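PDB 3OYO: hemopexin fold protein CP4 from Vigna unguiculata, which is of uncertain function but folds as a four-bladed hemopexin beta-propeller that binds a calcium ion, and may reflect functional diversity among plant hemopexins. Local coordinates for residues Tyr131-Asn136 / Ser169-Cys174; Tyr74-Asn79 / Asp116-Ala121; Tyr17-Asn22 / Pro60-Ser65; Thr165-Gly170 / Leu185-Asn190. All coordinates share one frame; numbering follows the deposited sequence.

Contact 1 (Tyr131-Asn136 / Ser169-Cys174). With CA (calcium ion), chain C.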
# COMPACT_ATOMS: atom_id res chain seq x y z
N TYR A 131 -2.04 -8.98 -1.27
CA TYR A 131 -3.46 -8.72 -1.35
C TYR A 131 -3.67 -7.45 -2.16
O TYR A 131 -3.15 -6.41 -1.81
CB TYR A 131 -4.04 -8.51 0.05
CG TYR A 131 -4.14 -9.75 0.89
CD1 TYR A 131 -5.29 -10.56 0.85
CD2 TYR A 131 -3.09 -10.13 1.72
CE1 TYR A 131 -5.39 -11.71 1.64
CE2 TYR A 131 -3.17 -11.29 2.52
CZ TYR A 131 -4.33 -12.07 2.46
OH TYR A 131 -4.39 -13.22 3.24
N LEU A 132 -4.46 -7.56 -3.22
CA LEU A 132 -4.83 -6.40 -4.04
C LEU A 132 -6.29 -6.03 -3.79
O LEU A 132 -7.17 -6.92 -3.78
CB LEU A 132 -4.60 -6.70 -5.54
CG LEU A 132 -3.27 -7.31 -6.01
CD1 LEU A 132 -3.34 -7.58 -7.52
CD2 LEU A 132 -2.07 -6.41 -5.69
N PHE A 133 -6.56 -4.75 -3.61
CA PHE A 133 -7.93 -4.26 -3.37
C PHE A 133 -8.41 -3.26 -4.45
O PHE A 133 -7.68 -2.35 -4.81
CB PHE A 133 -8.02 -3.58 -2.00
CG PHE A 133 -7.68 -4.48 -0.87
CD1 PHE A 133 -8.60 -5.46 -0.43
CD2 PHE A 133 -6.42 -4.44 -0.29
CE1 PHE A 133 -8.27 -6.32 0.62
CE2 PHE A 133 -6.08 -5.30 0.70
CZ PHE A 133 -7.00 -6.23 1.19
N LYS A 134 -9.63 -3.47 -4.96
CA LYS A 134 -10.19 -2.58 -6.01
C LYS A 134 -11.69 -2.58 -5.79
O LYS A 134 -12.33 -3.59 -6.00
CB LYS A 134 -9.90 -3.05 -7.44
CG LYS A 134 -10.61 -2.20 -8.55
CD LYS A 134 -10.23 -0.70 -8.50
CE LYS A 134 -10.85 0.14 -9.65
NZ LYS A 134 -10.15 -0.26 -10.96
N GLY A 135 -12.23 -1.44 -5.35
CA GLY A 135 -13.63 -1.36 -4.94
C GLY A 135 -13.88 -2.32 -3.81
O GLY A 135 -13.06 -2.43 -2.89
N ASN A 136 -14.98 -3.06 -3.90
CA ASN A 136 -15.36 -4.02 -2.87
C ASN A 136 -14.78 -5.41 -3.15
O ASN A 136 -15.15 -6.37 -2.52
CB ASN A 136 -16.90 -4.07 -2.78
CG ASN A 136 -17.54 -4.79 -3.98
OD1 ASN A 136 -16.94 -4.92 -5.04
ND2 ASN A 136 -18.74 -5.27 -3.80
N SER A 169 -16.52 -1.58 1.28
CA SER A 169 -16.62 -1.25 -0.14
C SER A 169 -15.33 -0.64 -0.73
O SER A 169 -15.34 -0.05 -1.79
CB SER A 169 -17.81 -0.37 -0.43
OG SER A 169 -17.57 0.89 0.14
N GLY A 170 -14.22 -0.79 -0.01
CA GLY A 170 -12.98 -0.24 -0.50
C GLY A 170 -11.99 0.18 0.54
O GLY A 170 -12.35 0.54 1.68
N ILE A 171 -10.72 0.13 0.13
CA ILE A 171 -9.60 0.48 0.99
C ILE A 171 -8.69 1.44 0.20
O ILE A 171 -8.10 1.04 -0.81
CB ILE A 171 -8.77 -0.80 1.44
CG1 ILE A 171 -9.69 -1.79 2.18
CG2 ILE A 171 -7.58 -0.42 2.35
CD1 ILE A 171 -9.12 -3.17 2.55
N ASP A 172 -8.55 2.68 0.70
CA ASP A 172 -7.71 3.66 0.05
C ASP A 172 -6.23 3.37 0.10
O ASP A 172 -5.51 3.72 -0.81
CB ASP A 172 -7.97 5.07 0.59
CG ASP A 172 -9.27 5.64 0.11
OD1 ASP A 172 -9.61 5.48 -1.08
OD2 ASP A 172 -9.97 6.28 0.90
N ALA A 173 -5.73 2.80 1.19
CA ALA A 173 -4.32 2.49 1.29
C ALA A 173 -4.14 1.51 2.41
O ALA A 173 -5.04 1.39 3.27
CB ALA A 173 -3.45 3.77 1.53
N CYS A 174 -3.00 0.82 2.41
CA CYS A 174 -2.68 -0.14 3.48
C CYS A 174 -1.25 -0.56 3.33
O CYS A 174 -0.67 -0.35 2.28
CB CYS A 174 -3.60 -1.37 3.42
SG CYS A 174 -3.86 -2.12 1.81
CA CA C . -5.14 4.34 -3.26
O HOH W 1 -10.52 -1.28 -2.50

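Contact 2 (Tyr74-Asn79 / Asp116-Ala121). With CA (calcium ion), chain C.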
# COMPACT_ATOMS: atom_id res chain seq x y z
N TYR A 74 6.53 -2.65 -5.67
CA TYR A 74 5.72 -2.40 -6.84
C TYR A 74 4.97 -1.07 -6.57
O TYR A 74 4.50 -0.86 -5.47
CB TYR A 74 4.71 -3.57 -7.09
CG TYR A 74 5.23 -4.58 -8.07
CD1 TYR A 74 5.28 -4.27 -9.44
CD2 TYR A 74 5.70 -5.82 -7.65
CE1 TYR A 74 5.81 -5.18 -10.34
CE2 TYR A 74 6.24 -6.73 -8.56
CZ TYR A 74 6.29 -6.38 -9.90
OH TYR A 74 6.81 -7.25 -10.84
N VAL A 75 4.91 -0.18 -7.56
CA VAL A 75 4.16 1.07 -7.40
C VAL A 75 3.17 1.21 -8.55
O VAL A 75 3.37 0.70 -9.66
CB VAL A 75 5.12 2.33 -7.29
CG1 VAL A 75 5.99 2.24 -6.06
CG2 VAL A 75 6.00 2.42 -8.53
N PHE A 76 2.10 1.94 -8.29
CA PHE A 76 1.06 2.12 -9.31
C PHE A 76 0.58 3.56 -9.40
O PHE A 76 0.82 4.35 -8.50
CB PHE A 76 -0.14 1.22 -9.02
CG PHE A 76 0.22 -0.26 -8.95
CD1 PHE A 76 0.00 -1.10 -10.02
CD2 PHE A 76 0.79 -0.79 -7.78
CE1 PHE A 76 0.32 -2.48 -9.91
CE2 PHE A 76 1.11 -2.13 -7.68
CZ PHE A 76 0.89 -2.96 -8.76
N SER A 77 -0.06 3.88 -10.51
CA SER A 77 -0.66 5.19 -10.72
C SER A 77 -1.63 4.99 -11.86
O SER A 77 -1.20 4.67 -12.97
CB SER A 77 0.41 6.20 -11.10
OG SER A 77 -0.17 7.50 -11.31
N GLY A 78 -2.93 5.13 -11.60
CA GLY A 78 -3.93 4.81 -12.63
C GLY A 78 -3.75 3.39 -13.14
O GLY A 78 -3.64 2.43 -12.34
N ASN A 79 -3.69 3.24 -14.45
CA ASN A 79 -3.51 1.93 -15.11
C ASN A 79 -2.03 1.60 -15.37
O ASN A 79 -1.72 0.82 -16.26
CB ASN A 79 -4.31 1.88 -16.45
CG ASN A 79 -3.68 2.71 -17.60
OD1 ASN A 79 -3.74 2.31 -18.77
ND2 ASN A 79 -3.11 3.87 -17.28
N ASP A 116 -7.51 -1.49 -14.89
CA ASP A 116 -7.54 -0.01 -15.02
C ASP A 116 -6.93 0.79 -13.87
O ASP A 116 -6.56 1.96 -14.04
CB ASP A 116 -8.94 0.49 -15.36
CG ASP A 116 -9.40 0.04 -16.74
OD1 ASP A 116 -8.58 0.08 -17.71
OD2 ASP A 116 -10.57 -0.38 -16.86
N SER A 117 -6.81 0.15 -12.70
CA SER A 117 -6.22 0.74 -11.51
C SER A 117 -6.47 -0.20 -10.32
O SER A 117 -7.36 -1.05 -10.34
CB SER A 117 -6.82 2.12 -11.19
OG SER A 117 -8.16 2.00 -10.67
N ILE A 118 -5.67 -0.02 -9.27
CA ILE A 118 -5.77 -0.78 -8.03
C ILE A 118 -5.81 0.20 -6.87
O ILE A 118 -4.94 1.06 -6.74
CB ILE A 118 -4.54 -1.73 -7.85
CG1 ILE A 118 -4.55 -2.71 -9.03
CG2 ILE A 118 -4.70 -2.50 -6.51
CD1 ILE A 118 -3.48 -3.79 -9.08
N ASP A 119 -6.86 0.09 -6.04
CA ASP A 119 -7.00 0.99 -4.89
C ASP A 119 -5.84 0.92 -3.90
O ASP A 119 -5.30 1.93 -3.53
CB ASP A 119 -8.28 0.70 -4.15
CG ASP A 119 -9.50 1.10 -4.95
OD1 ASP A 119 -9.35 1.86 -5.92
OD2 ASP A 119 -10.58 0.65 -4.62
N SER A 120 -5.49 -0.29 -3.43
CA SER A 120 -4.41 -0.41 -2.45
C SER A 120 -3.98 -1.90 -2.46
O SER A 120 -4.51 -2.70 -3.23
CB SER A 120 -4.88 0.00 -1.03
OG SER A 120 -6.07 -0.71 -0.73
N ALA A 121 -2.99 -2.23 -1.64
CA ALA A 121 -2.44 -3.61 -1.59
C ALA A 121 -1.44 -3.70 -0.42
O ALA A 121 -0.79 -2.70 -0.07
CB ALA A 121 -1.71 -3.91 -2.93
CA CA C . -5.14 4.34 -3.26
O HOH W 2 -3.60 2.05 -9.85

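Contact 3 (Tyr17-Asn22 / Pro60-Ser65). With CA (calcium ion), chain C.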
# COMPACT_ATOMS: atom_id res chain seq x y z
N TYR A 17 6.55 4.46 4.09
CA TYR A 17 6.30 5.53 3.13
C TYR A 17 4.79 5.68 2.94
O TYR A 17 4.06 4.71 2.66
CB TYR A 17 6.98 5.20 1.80
CG TYR A 17 8.49 5.06 1.88
CD1 TYR A 17 9.33 6.18 1.82
CD2 TYR A 17 9.08 3.80 2.04
CE1 TYR A 17 10.71 6.04 1.88
CE2 TYR A 17 10.45 3.67 2.14
CZ TYR A 17 11.27 4.79 2.05
OH TYR A 17 12.66 4.61 2.17
N PHE A 18 4.31 6.91 3.14
CA PHE A 18 2.90 7.28 2.90
C PHE A 18 2.92 8.22 1.73
O PHE A 18 3.73 9.13 1.70
CB PHE A 18 2.31 8.03 4.11
CG PHE A 18 1.93 7.12 5.29
CD1 PHE A 18 1.77 5.75 5.12
CD2 PHE A 18 1.72 7.67 6.54
CE1 PHE A 18 1.41 4.93 6.19
CE2 PHE A 18 1.36 6.86 7.63
CZ PHE A 18 1.20 5.50 7.46
N PHE A 19 2.02 7.99 0.76
CA PHE A 19 1.91 8.86 -0.43
C PHE A 19 0.54 9.54 -0.48
O PHE A 19 -0.49 8.96 -0.09
CB PHE A 19 2.14 8.05 -1.76
CG PHE A 19 3.48 7.38 -1.82
CD1 PHE A 19 4.57 8.03 -2.40
CD2 PHE A 19 3.69 6.10 -1.26
CE1 PHE A 19 5.84 7.42 -2.43
CE2 PHE A 19 4.95 5.49 -1.30
CZ PHE A 19 6.01 6.13 -1.89
N ALA A 20 0.54 10.80 -0.92
CA ALA A 20 -0.69 11.55 -1.11
C ALA A 20 -0.40 12.53 -2.26
O ALA A 20 0.56 13.33 -2.19
CB ALA A 20 -1.11 12.29 0.18
N LYS A 21 -1.24 12.44 -3.29
CA LYS A 21 -1.04 13.14 -4.59
C LYS A 21 0.34 12.83 -5.11
O LYS A 21 0.77 11.69 -5.10
CB LYS A 21 -1.14 14.66 -4.43
CG LYS A 21 -2.15 15.17 -3.46
CD LYS A 21 -3.51 15.28 -4.07
CE LYS A 21 -4.20 16.40 -3.31
NZ LYS A 21 -5.66 16.17 -3.15
N ASN A 22 1.05 13.90 -5.50
CA ASN A 22 2.43 13.86 -6.03
C ASN A 22 3.53 13.97 -4.97
O ASN A 22 4.66 14.30 -5.29
CB ASN A 22 2.57 15.01 -7.07
CG ASN A 22 2.49 16.43 -6.43
OD1 ASN A 22 2.07 16.60 -5.28
ND2 ASN A 22 2.88 17.45 -7.20
N PRO A 60 0.55 12.18 -11.83
CA PRO A 60 -0.01 12.76 -10.61
C PRO A 60 0.47 12.10 -9.29
O PRO A 60 0.21 12.63 -8.22
CB PRO A 60 -1.50 12.57 -10.80
CG PRO A 60 -1.58 11.25 -11.51
CD PRO A 60 -0.45 11.37 -12.54
N GLY A 61 1.17 10.97 -9.34
CA GLY A 61 1.67 10.36 -8.11
C GLY A 61 1.27 8.90 -7.90
O GLY A 61 0.61 8.29 -8.74
N ILE A 62 1.63 8.34 -6.75
CA ILE A 62 1.39 6.92 -6.52
C ILE A 62 0.07 6.72 -5.78
O ILE A 62 -0.15 7.33 -4.71
CB ILE A 62 2.61 6.33 -5.73
CG1 ILE A 62 3.89 6.37 -6.61
CG2 ILE A 62 2.29 4.92 -5.13
CD1 ILE A 62 5.19 6.14 -5.81
N ASP A 63 -0.81 5.89 -6.35
CA ASP A 63 -2.14 5.63 -5.74
C ASP A 63 -2.25 4.19 -5.19
O ASP A 63 -3.31 3.76 -4.81
CB ASP A 63 -3.25 5.88 -6.78
CG ASP A 63 -3.14 4.97 -8.00
OD1 ASP A 63 -2.37 3.97 -8.00
OD2 ASP A 63 -3.87 5.23 -9.00
N CYS A 64 -1.14 3.44 -5.19
CA CYS A 64 -1.15 2.07 -4.69
C CYS A 64 0.26 1.59 -4.73
O CYS A 64 0.99 1.96 -5.62
CB CYS A 64 -2.08 1.14 -5.51
SG CYS A 64 -2.06 -0.60 -5.01
N SER A 65 0.67 0.78 -3.77
CA SER A 65 2.03 0.25 -3.72
C SER A 65 2.11 -0.89 -2.69
O SER A 65 1.32 -0.99 -1.80
CB SER A 65 3.04 1.36 -3.33
OG SER A 65 2.63 1.93 -2.10
CA CA C . -5.14 4.34 -3.26
O HOH W 3 -1.21 9.68 -4.79

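Contact 4 (Thr165-Gly170 / Leu185-Asn190)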
# COMPACT_ATOMS: atom_id res chain seq x y z
N THR A 165 -18.37 -2.43 7.88
CA THR A 165 -17.54 -1.27 8.21
C THR A 165 -17.31 -0.42 6.95
O THR A 165 -17.69 -0.82 5.85
CB THR A 165 -16.16 -1.71 8.73
OG1 THR A 165 -15.39 -2.21 7.62
CG2 THR A 165 -16.32 -2.83 9.78
N GLU A 166 -16.65 0.72 7.10
CA GLU A 166 -16.38 1.59 5.95
C GLU A 166 -15.33 1.01 4.94
O GLU A 166 -15.22 1.47 3.83
CB GLU A 166 -16.08 3.01 6.44
CG GLU A 166 -14.71 3.53 6.11
CD GLU A 166 -13.68 3.21 7.17
OE1 GLU A 166 -13.75 2.12 7.74
OE2 GLU A 166 -12.78 4.07 7.41
N PHE A 167 -14.63 -0.05 5.34
CA PHE A 167 -13.68 -0.81 4.52
C PHE A 167 -14.33 -1.82 3.60
O PHE A 167 -13.71 -2.29 2.64
CB PHE A 167 -12.69 -1.54 5.44
CG PHE A 167 -11.89 -0.60 6.29
CD1 PHE A 167 -10.89 0.20 5.74
CD2 PHE A 167 -12.18 -0.47 7.65
CE1 PHE A 167 -10.16 1.11 6.54
CE2 PHE A 167 -11.47 0.46 8.46
CZ PHE A 167 -10.45 1.24 7.90
N GLU A 168 -15.59 -2.15 3.88
CA GLU A 168 -16.31 -3.16 3.11
C GLU A 168 -16.37 -2.86 1.63
O GLU A 168 -16.33 -3.80 0.79
CB GLU A 168 -17.74 -3.32 3.67
CG GLU A 168 -18.53 -4.44 3.01
CD GLU A 168 -19.96 -4.55 3.50
OE1 GLU A 168 -20.71 -5.35 2.90
OE2 GLU A 168 -20.36 -3.84 4.45
N SER A 169 -16.52 -1.58 1.28
CA SER A 169 -16.62 -1.25 -0.14
C SER A 169 -15.33 -0.64 -0.73
O SER A 169 -15.34 -0.05 -1.79
CB SER A 169 -17.81 -0.37 -0.43
OG SER A 169 -17.57 0.89 0.14
N GLY A 170 -14.22 -0.79 -0.01
CA GLY A 170 -12.98 -0.24 -0.50
C GLY A 170 -11.99 0.18 0.54
O GLY A 170 -12.35 0.54 1.68
N LEU A 185 -4.98 -0.45 7.57
CA LEU A 185 -5.88 -0.15 6.44
C LEU A 185 -6.31 1.31 6.56
O LEU A 185 -6.56 1.78 7.67
CB LEU A 185 -7.13 -1.06 6.44
CG LEU A 185 -7.00 -2.57 6.67
CD1 LEU A 185 -8.37 -3.25 6.45
CD2 LEU A 185 -5.88 -3.20 5.80
N PHE A 186 -6.39 2.02 5.44
CA PHE A 186 -6.72 3.46 5.48
C PHE A 186 -7.91 3.68 4.53
O PHE A 186 -7.95 3.11 3.43
CB PHE A 186 -5.52 4.32 5.05
CG PHE A 186 -4.32 4.20 5.94
CD1 PHE A 186 -4.16 5.05 7.05
CD2 PHE A 186 -3.34 3.25 5.69
CE1 PHE A 186 -3.03 4.94 7.87
CE2 PHE A 186 -2.22 3.13 6.50
CZ PHE A 186 -2.06 3.99 7.60
N LYS A 187 -8.91 4.44 4.98
CA LYS A 187 -10.09 4.75 4.17
C LYS A 187 -10.53 6.18 4.48
O LYS A 187 -10.76 6.53 5.64
CB LYS A 187 -11.22 3.78 4.50
CG LYS A 187 -11.96 3.29 3.31
CD LYS A 187 -12.76 4.37 2.61
CE LYS A 187 -13.56 3.85 1.40
NZ LYS A 187 -14.36 2.61 1.69
N GLY A 188 -10.57 7.03 3.47
CA GLY A 188 -10.85 8.47 3.66
C GLY A 188 -9.92 9.12 4.66
O GLY A 188 -8.72 9.27 4.39
N GLN A 189 -10.47 9.49 5.82
CA GLN A 189 -9.77 10.14 6.91
C GLN A 189 -9.45 9.17 8.05
O GLN A 189 -8.74 9.53 8.99
CB GLN A 189 -10.65 11.24 7.52
CG GLN A 189 -11.04 12.35 6.59
CD GLN A 189 -11.90 13.43 7.29
OE1 GLN A 189 -12.32 14.40 6.67
NE2 GLN A 189 -12.16 13.25 8.59
N ASN A 190 -9.98 7.95 7.96
CA ASN A 190 -9.85 6.95 9.01
C ASN A 190 -8.90 5.79 8.69
O ASN A 190 -8.48 5.62 7.54
CB ASN A 190 -11.25 6.39 9.31
CG ASN A 190 -12.20 7.49 9.77
OD1 ASN A 190 -11.89 8.19 10.75
ND2 ASN A 190 -13.32 7.66 9.09
O HOH W 4 -15.84 2.55 -0.88

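Contact 1 (Tyr131-Asn136 / Ser169-Cys174)
Ile171 lays its CD1 methyl over the middle of the Phe133 ring, a CH-pi contact with CD1 3.7 Å from the centroid and only 9° off the ring normal. Phe133 CG and Ile171 CG1 both stand anti to the carbonyl carbon, and the extended chi2 of Ile171 (173°) carries its terminal methyl up to the ring. Cys174, small and polarisable, adds an oblique sulfur-aromatic contact, its SG 4.0 Å from Phe133 CE2. Were Phe133 an alanine, Ile171 CD1 would probably lose the flat surface it rests on, with a gap opened beside Cys174 SG. Farther out the backbones take over. Gly170 CA directs a C-H at Gly135 O, 3.2 Å away, at backbone angles where a CB would jam against the preceding carbonyl. A water donates to Gly135 O and accepts from Ile171 N at 3.0 Å, bridging two backbones that make no direct hydrogen bond here. Next along, Asp172 and Ala173 form a classic beta bulge opposite Phe186, and Asp172 O binds calcium at 2.5 Å. Such aromatic-aliphatic packing between successive sheets, beside a metal held by main-chain oxygens, belongs to the hemopexin beta-propeller.

Contact 2 (Tyr74-Asn79 / Asp116-Ala121)
Phe76 and Ile118 supply the apolar part of this contact, Phe76 CE1 lying 4.1 Å from Ile118 CD1. The methyl approaches the ring obliquely, at the end of a side chain whose extended chi2 (-178°) carries it from the loop before strand 120-123 across to the ring of strand 72-77. A second set of contacts is made by Gly78 and Asn79, just past the end of strand 72-77. Gly78 O receives a C-H from Ser117 CA at 3.2 Å, and Ser117 CB rests 3.4 Å from the same oxygen. Asn79 brings its CB to within 3.3 Å of Asp116 O, a packing contact rather than a polar one. Between the two sets sits a water that donates to Gly78 O and accepts from Ile118 N at 3.0 Å. Glycine suits position 78 because phi is positive there (56°), which a residue with a CB adopts less readily.

The second shell fixes both segments. Gly78 N is hydrogen-bonded to Asp63 OD2, and the hydroxyl of Ser77 to the carbonyl oxygens of Gly61 and Pro56. For segment 116-121, Lys134 NZ donates to Ser117 O, while Asp119 OD2 takes Gly135 N. These last two bonds probably help to position Asp119, whose O binds calcium at 2.4 Å, at a classic beta bulge that Asp119 and Ser120 form facing Phe133. Strand 72-77 is thus set against the entry to strand 120-123, the first of the next sheet, with Cys64 of strand 64-67 packing on Phe76, Ile118 and Ala121, and Leu132 of strand 129-134 touching Ile118.

Contact 3 (Tyr17-Asn22 / Pro60-Ser65)
The Phe19 ring offers one face to Ile62, whose CD1 stands 3.6 Å above the ring plane and is displaced from the centre toward the CE1 rim. Closest approach is 3.7 Å, between Phe19 CE1 and Ile62 CD1, and the 25° tilt from the normal still leaves a CH-pi contact. The two side chains cross at a slant, CD1 making most of the contact and Ile62 CB adding a looser touch at Phe19 CG, 4.1 Å away. A serine in place of Phe19 would probably strip Ile62 CD1 of its ring face and leave a gap beside Ile62. Beyond the ring, Gly61 CA directs a C-H at Lys21 O, 3.4 Å away and nearly straight at 164°. Any CB on Gly61 would collide with that oxygen, hence glycine. One water donates to both Lys21 O and Ile62 O. Asn22 meets Pro60 O through CB, while its side-chain ND2 is hydrogen-bonded to Glu59 OE2. Next to Ile62, Asp63 O binds the central calcium at 2.5 Å. The packing joins neighbouring sheets of the hemopexin beta-propeller, setting strand 15-20 against the loop leading into strand 64-67, with Ala6 of strand 6-9 and Val75 of strand 72-77 both packing on Ile62.

Contact 4 (Thr165-Gly170 / Leu185-Asn190)
In the last blade of the hemopexin propeller, Lys187, at the start of the type II' turn joining strands 182-187 and 190-195, reaches into the loop that leads to strand 173-176 and meets Glu166 and Gly170. That loop is built from two successive type I turns, Thr165 to Glu168 and Phe167 to Gly170, the first reinforced by an ST turn in which Thr165 OG1 accepts from Phe167 N. Phe167 packs its ring between Glu166 CD, 3.7 Å above the centre of one face, and Leu185 CD1, toward the rim of the opposite face. Phe167 CE1 also meets Lys187 CB at 3.5 Å, the aliphatic stem of the lysine passing alongside the ring. Glu166 is folded back over the ring by a bend at chi2 (-90°), which leaves OE2 3.4 Å from Asn190 CB, buried and without a polar partner. A lysine suits position 187 because its long chain, bent at chi2 and chi4, carries the ammonium to the turn's carbonyls. A water bound to Ser169 OG also accepts from NZ. Lys187 NZ meets Glu166 O at 2.6 Å nearly along the C=O axis, but reaches Gly170 O at 2.9 Å from 46° above the carbonyl plane.

From the N terminus, contact 3 closes the first loop, 17-22 to 60-65, bringing the first sheet against the start of the second. Contact 2 then joins the second sheet to the third across 74-79 and 116-121, and contact 1 the third to the fourth. These three loops follow one another in series, and each delivers one backbone oxygen, from Asp63, Asp119 and Asp172 in turn, to the same central calcium. Contact 4 breaks the series: its loop opens at Thr165, before contact 1 has ended, so the two interleave and share Ser169 and Gly170. It ties the fourth sheet to its own entry loop. Phe18 of contact 3 touches Phe186 of contact 4, where the first and last sheets meet.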